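Putative N-acetylneuraminate lyase ([Ruminococcus] gnavus ATCC 29149, PDB 6RB7) belongs to the dihydrodipicolinate synthetase family of (beta/alpha)8-barrel proteins and assembles from four copies of the chain. Local coordinates at residues 162-174 / 188-202. Residues are numbered along the deposited sequence; the frame is centred on the assembly and turned at random. Where two conformers were deposited one is given.
Unlike the reference sequence in segment 188-202: Ala-198 (reference Lys).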
loop_
_atom_site.group_PDB
_atom_site.type_symbol
_atom_site.label_atom_id
_atom_site.label_comp_id
_atom_site.label_asym_id
_atom_site.label_seq_id
_atom_site.Cartn_x
_atom_site.Cartn_y
_atom_site.Cartn_z
ATOM N N ALA A 162 -22.395 27.233 2.752
ATOM C CA ALA A 162 -21.786 28.285 3.595
ATOM C C ALA A 162 -21.064 29.238 2.667
ATOM O O ALA A 162 -19.834 29.377 2.694
ATOM C CB ALA A 162 -20.857 27.700 4.622
ATOM N N PRO A 163 -21.813 29.911 1.772
ATOM C CA PRO A 163 -21.190 30.585 0.644
ATOM C C PRO A 163 -20.389 31.835 0.993
ATOM O O PRO A 163 -19.718 32.366 0.090
ATOM C CB PRO A 163 -22.396 30.914 -0.242
ATOM C CG PRO A 163 -23.511 31.089 0.732
ATOM C CD PRO A 163 -23.289 30.005 1.767
ATOM N N ASN A 164 -20.483 32.303 2.231
ATOM C CA ASN A 164 -19.754 33.504 2.701
ATOM C C ASN A 164 -18.614 33.092 3.620
ATOM O O ASN A 164 -18.076 33.974 4.302
ATOM C CB ASN A 164 -20.727 34.429 3.446
ATOM C CG ASN A 164 -21.858 34.825 2.530
ATOM O OD1 ASN A 164 -21.597 35.475 1.515
ATOM N ND2 ASN A 164 -23.075 34.379 2.829
ATOM N N THR A 165 -18.265 31.800 3.667
ATOM C CA THR A 165 -17.340 31.264 4.687
ATOM C C THR A 165 -16.081 30.698 4.024
ATOM O O THR A 165 -16.193 29.914 3.089
ATOM C CB THR A 165 -18.031 30.253 5.597
ATOM O OG1 THR A 165 -19.164 30.868 6.225
ATOM C CG2 THR A 165 -17.137 29.791 6.716
ATOM N N ASP A 166 -14.922 31.038 4.578
ATOM C CA ASP A 166 -13.633 30.423 4.189
ATOM C C ASP A 166 -13.725 28.887 4.275
ATOM O O ASP A 166 -14.385 28.350 5.175
ATOM C CB ASP A 166 -12.500 30.897 5.072
ATOM C CG ASP A 166 -12.124 32.365 4.934
ATOM O OD1 ASP A 166 -12.529 33.014 3.940
ATOM O OD2 ASP A 166 -11.409 32.842 5.804
ATOM N N PHE A 167 -13.041 28.200 3.366
ATOM C CA PHE A 167 -13.134 26.726 3.245
ATOM C C PHE A 167 -11.715 26.149 3.260
ATOM O O PHE A 167 -10.847 26.530 2.439
ATOM C CB PHE A 167 -13.851 26.318 1.973
ATOM C CG PHE A 167 -14.162 24.851 1.866
ATOM C CD1 PHE A 167 -13.206 23.941 1.446
ATOM C CD2 PHE A 167 -15.436 24.390 2.142
ATOM C CE1 PHE A 167 -13.523 22.591 1.331
ATOM C CE2 PHE A 167 -15.743 23.039 2.047
ATOM C CZ PHE A 167 -14.789 22.149 1.630
ATOM N N VAL A 168 -11.506 25.175 4.130
ATOM C CA VAL A 168 -10.230 24.404 4.267
ATOM C C VAL A 168 -10.440 22.959 3.849
ATOM O O VAL A 168 -11.281 22.255 4.437
ATOM C CB VAL A 168 -9.689 24.469 5.697
ATOM C CG1 VAL A 168 -8.400 23.691 5.836
ATOM C CG2 VAL A 168 -9.477 25.918 6.153
ATOM N N ILE A 169 -9.636 22.482 2.890
ATOM C CA ILE A 169 -9.623 21.049 2.529
ATOM C C ILE A 169 -8.758 20.322 3.546
ATOM O O ILE A 169 -7.636 20.795 3.794
ATOM C CB ILE A 169 -9.023 20.894 1.127
ATOM C CG1 ILE A 169 -9.869 21.616 0.086
ATOM C CG2 ILE A 169 -8.785 19.425 0.805
ATOM C CD1 ILE A 169 -9.090 21.880 -1.193
ATOM N N TYR A 170 -9.219 19.200 4.074
ATOM C CA TYR A 170 -8.415 18.381 5.006
ATOM C C TYR A 170 -7.910 17.166 4.240
ATOM O O TYR A 170 -8.710 16.265 3.903
ATOM C CB TYR A 170 -9.194 18.055 6.267
ATOM C CG TYR A 170 -8.318 17.625 7.414
ATOM C CD1 TYR A 170 -7.654 16.430 7.379
ATOM C CD2 TYR A 170 -8.128 18.442 8.527
ATOM C CE1 TYR A 170 -6.869 16.010 8.442
ATOM C CE2 TYR A 170 -7.280 18.062 9.558
ATOM C CZ TYR A 170 -6.620 16.861 9.499
ATOM O OH TYR A 170 -5.800 16.433 10.518
ATOM N N ASN A 171 -6.588 17.117 3.989
ATOM C CA ASN A 171 -5.956 16.008 3.240
ATOM C C ASN A 171 -5.458 14.963 4.225
ATOM O O ASN A 171 -4.581 15.264 5.023
ATOM C CB ASN A 171 -4.840 16.533 2.346
ATOM C CG ASN A 171 -4.250 15.475 1.453
ATOM O OD1 ASN A 171 -5.001 14.702 0.862
ATOM N ND2 ASN A 171 -2.917 15.411 1.372
ATOM N N ILE A 172 -6.034 13.773 4.191
ATOM C CA ILE A 172 -5.653 12.670 5.123
ATOM C C ILE A 172 -5.786 11.343 4.383
ATOM O O ILE A 172 -6.656 10.526 4.672
ATOM C CB ILE A 172 -6.446 12.791 6.433
ATOM C CG1 ILE A 172 -5.984 11.730 7.438
ATOM C CG2 ILE A 172 -7.949 12.804 6.199
ATOM C CD1 ILE A 172 -6.053 12.194 8.870
ATOM N N PRO A 173 -4.941 11.113 3.360
ATOM C CA PRO A 173 -5.118 9.971 2.468
ATOM C C PRO A 173 -5.027 8.640 3.203
ATOM O O PRO A 173 -5.705 7.673 2.768
ATOM C CB PRO A 173 -4.048 10.105 1.396
ATOM C CG PRO A 173 -3.049 11.080 1.982
ATOM C CD PRO A 173 -3.822 11.968 2.938
ATOM N N GLN A 174 -4.226 8.575 4.254
ATOM C CA GLN A 174 -4.001 7.327 5.035
ATOM C C GLN A 174 -5.304 6.813 5.629
ATOM O O GLN A 174 -5.422 5.594 5.845
ATOM C CB GLN A 174 -3.129 7.571 6.267
ATOM C CG GLN A 174 -1.790 8.212 6.059
ATOM C CD GLN A 174 -1.876 9.701 6.280
ATOM O OE1 GLN A 174 -2.544 10.376 5.518
ATOM N NE2 GLN A 174 -1.200 10.200 7.310
ATOM N N MET A 188 -10.078 22.873 -7.178
ATOM C CA MET A 188 -10.692 23.466 -5.987
ATOM C C MET A 188 -10.309 24.955 -5.835
ATOM O O MET A 188 -11.106 25.700 -5.257
ATOM C CB MET A 188 -10.291 22.704 -4.722
ATOM C CG MET A 188 -10.896 21.328 -4.669
ATOM S SD MET A 188 -12.723 21.288 -4.932
ATOM C CE MET A 188 -13.259 22.439 -3.691
ATOM N N ARG A 189 -9.167 25.394 -6.374
ATOM C CA ARG A 189 -8.768 26.820 -6.254
ATOM C C ARG A 189 -9.657 27.686 -7.153
ATOM O O ARG A 189 -9.627 28.926 -7.004
ATOM C CB ARG A 189 -7.274 26.983 -6.552
ATOM C CG ARG A 189 -6.388 26.470 -5.426
ATOM C CD ARG A 189 -4.946 26.965 -5.524
ATOM N NE ARG A 189 -4.272 26.858 -6.816
ATOM C CZ ARG A 189 -3.586 25.796 -7.249
ATOM N NH1 ARG A 189 -3.534 24.704 -6.537
ATOM N NH2 ARG A 189 -2.996 25.807 -8.421
ATOM N N LYS A 190 -10.455 27.087 -8.018
ATOM C CA LYS A 190 -11.486 27.825 -8.800
ATOM C C LYS A 190 -12.581 28.356 -7.888
ATOM O O LYS A 190 -13.263 29.315 -8.276
ATOM C CB LYS A 190 -12.099 26.945 -9.875
ATOM C CG LYS A 190 -11.143 26.564 -10.994
ATOM C CD LYS A 190 -11.717 25.615 -11.982
ATOM C CE LYS A 190 -10.737 25.288 -13.089
ATOM N NZ LYS A 190 -11.314 24.257 -13.990
ATOM N N ASN A 191 -12.770 27.743 -6.715
ATOM C CA ASN A 191 -13.748 28.210 -5.718
ATOM C C ASN A 191 -13.042 29.270 -4.876
ATOM O O ASN A 191 -12.096 28.954 -4.136
ATOM C CB ASN A 191 -14.210 27.038 -4.846
ATOM C CG ASN A 191 -15.140 27.416 -3.724
ATOM O OD1 ASN A 191 -15.183 28.574 -3.323
ATOM N ND2 ASN A 191 -15.871 26.419 -3.222
ATOM N N PRO A 192 -13.460 30.535 -4.907
ATOM C CA PRO A 192 -12.717 31.605 -4.235
ATOM C C PRO A 192 -12.761 31.485 -2.705
ATOM O O PRO A 192 -11.952 32.105 -2.069
ATOM C CB PRO A 192 -13.448 32.898 -4.692
ATOM C CG PRO A 192 -14.802 32.444 -5.036
ATOM C CD PRO A 192 -14.646 31.047 -5.623
ATOM N N ASN A 193 -13.697 30.718 -2.161
ATOM C CA ASN A 193 -13.790 30.527 -0.697
ATOM C C ASN A 193 -12.683 29.606 -0.188
ATOM O O ASN A 193 -12.398 29.645 1.002
ATOM C CB ASN A 193 -15.141 29.980 -0.256
ATOM C CG ASN A 193 -16.229 31.022 -0.448
ATOM O OD1 ASN A 193 -15.991 32.061 -1.062
ATOM N ND2 ASN A 193 -17.426 30.724 -0.013
ATOM N N VAL A 194 -12.093 28.789 -1.045
ATOM C CA VAL A 194 -10.993 27.869 -0.600
ATOM C C VAL A 194 -9.800 28.733 -0.193
ATOM O O VAL A 194 -9.283 29.480 -1.019
ATOM C CB VAL A 194 -10.638 26.841 -1.673
ATOM C CG1 VAL A 194 -9.424 26.030 -1.268
ATOM C CG2 VAL A 194 -11.835 25.893 -1.914
ATOM N N ILE A 195 -9.343 28.566 1.055
ATOM C CA ILE A 195 -8.200 29.318 1.607
ATOM C C ILE A 195 -6.988 28.421 1.744
ATOM O O ILE A 195 -5.914 28.963 2.007
ATOM C CB ILE A 195 -8.530 29.999 2.954
ATOM C CG1 ILE A 195 -8.894 29.006 4.060
ATOM C CG2 ILE A 195 -9.590 31.064 2.767
ATOM C CD1 ILE A 195 -8.775 29.587 5.447
ATOM N N GLY A 196 -7.131 27.105 1.547
ATOM C CA GLY A 196 -5.960 26.236 1.683
ATOM C C GLY A 196 -6.293 24.873 2.215
ATOM O O GLY A 196 -7.389 24.380 1.977
ATOM N N VAL A 197 -5.283 24.237 2.778
ATOM C CA VAL A 197 -5.245 22.769 2.983
ATOM C C VAL A 197 -4.691 22.505 4.380
ATOM O O VAL A 197 -3.606 23.009 4.682
ATOM C CB VAL A 197 -4.367 22.036 1.962
ATOM C CG1 VAL A 197 -4.402 20.544 2.178
ATOM C CG2 VAL A 197 -4.748 22.403 0.545
ATOM N N ALA A 198 -5.389 21.723 5.172
ATOM C CA ALA A 198 -4.825 21.102 6.371
ATOM C C ALA A 198 -4.240 19.766 5.956
ATOM O O ALA A 198 -5.013 18.880 5.523
ATOM C CB ALA A 198 -5.853 20.991 7.451
ATOM N N ASN A 199 -2.922 19.665 5.958
ATOM C CA ASN A 199 -2.251 18.492 5.351
ATOM C C ASN A 199 -1.814 17.515 6.429
ATOM O O ASN A 199 -0.842 17.816 7.165
ATOM C CB ASN A 199 -1.049 18.882 4.518
ATOM C CG ASN A 199 -0.624 17.669 3.723
ATOM O OD1 ASN A 199 -1.415 17.204 2.909
ATOM N ND2 ASN A 199 0.522 17.080 4.036
ATOM N N SER A 200 -2.405 16.316 6.408
ATOM C CA SER A 200 -2.060 15.248 7.383
ATOM C C SER A 200 -1.406 14.044 6.694
ATOM O O SER A 200 -1.086 13.097 7.409
ATOM C CB SER A 200 -3.226 14.827 8.223
ATOM O OG SER A 200 -3.424 15.828 9.241
ATOM N N SER A 201 -1.108 14.120 5.402
ATOM C CA SER A 201 -0.244 13.122 4.762
ATOM C C SER A 201 1.141 13.250 5.394
ATOM O O SER A 201 1.482 14.317 5.924
ATOM C CB SER A 201 -0.199 13.304 3.271
ATOM O OG SER A 201 0.591 14.418 2.908
ATOM N N MET A 202 1.925 12.186 5.346
ATOM C CA MET A 202 3.247 12.221 6.012
ATOM C C MET A 202 4.326 12.987 5.257
ATOM O O MET A 202 5.196 13.569 5.906
ATOM C CB MET A 202 3.706 10.814 6.372
ATOM C CG MET A 202 2.797 10.124 7.368
ATOM S SD MET A 202 2.462 11.032 8.862
ATOM C CE MET A 202 4.104 11.070 9.580
HETATM O O HOH W 1 -17.543 27.943 1.818
#
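Strand 194-199 carries a beta bulge where it meets strand 166-171: between the parallel bridges Phe-167/Val-194 and Ile-169/Val-197 it has one extra residue. Phe-167 O takes the N-H of Ile-195 (N to O 2.9 Å), and Gly-196, at phi 147°, then turns its O to Ile-169 N. Beyond the bulge the pairing runs regularly to Ser-200. Ile-195 sets CG1 between its own backbone N and carbonyl carbon (chi1 62°), and with it CG1 of Ile-195 touches Val-168 CG2 at 3.8 Å, while CG2 of Ile-195 packs across the carboxylate of Asp-166, whose OD2 is hydrogen-bonded to the hydroxyl of Tyr-38.

Ahead of the strands, Asn-193 reaches over the 162-165 turn. Its ND2 donates a 2.8 Å hydrogen bond to Pro-163 O, coming from well above that carbonyl's plane, and its backbone O receives Phe-167 N.

Val-168, Tyr-170 and Ala-198, which replaces the lysine of the reference sequence, share one face of the sheet. The Tyr-170 ring brings CD2 to 3.6 Å from Ala-198 CB, and its OH shares a 2.8 Å hydrogen bond with Ser-200 OG. On the other face Ile-169 CD1 meets Met-188 CB, and both side chains touch Trp-155 of helix 148-160. Further along, Asn-171 and Asn-199 lie side by side, their amide planes 28° apart; ND2 of Asn-171 gives a nearly straight 2.8 Å bond to OD1 of Asn-199. Leu-180 N bonds to Asn-171 OD1, and Asn-199 ND2 to Ser-201 OG, which also pairs with Asp-206. In both buried amides the oxygen accepts and the nitrogen donates, so turning either over would set like against like; the chain of bonds thus fixes how each amide is turned and ties the ends of two neighbouring barrel strands together.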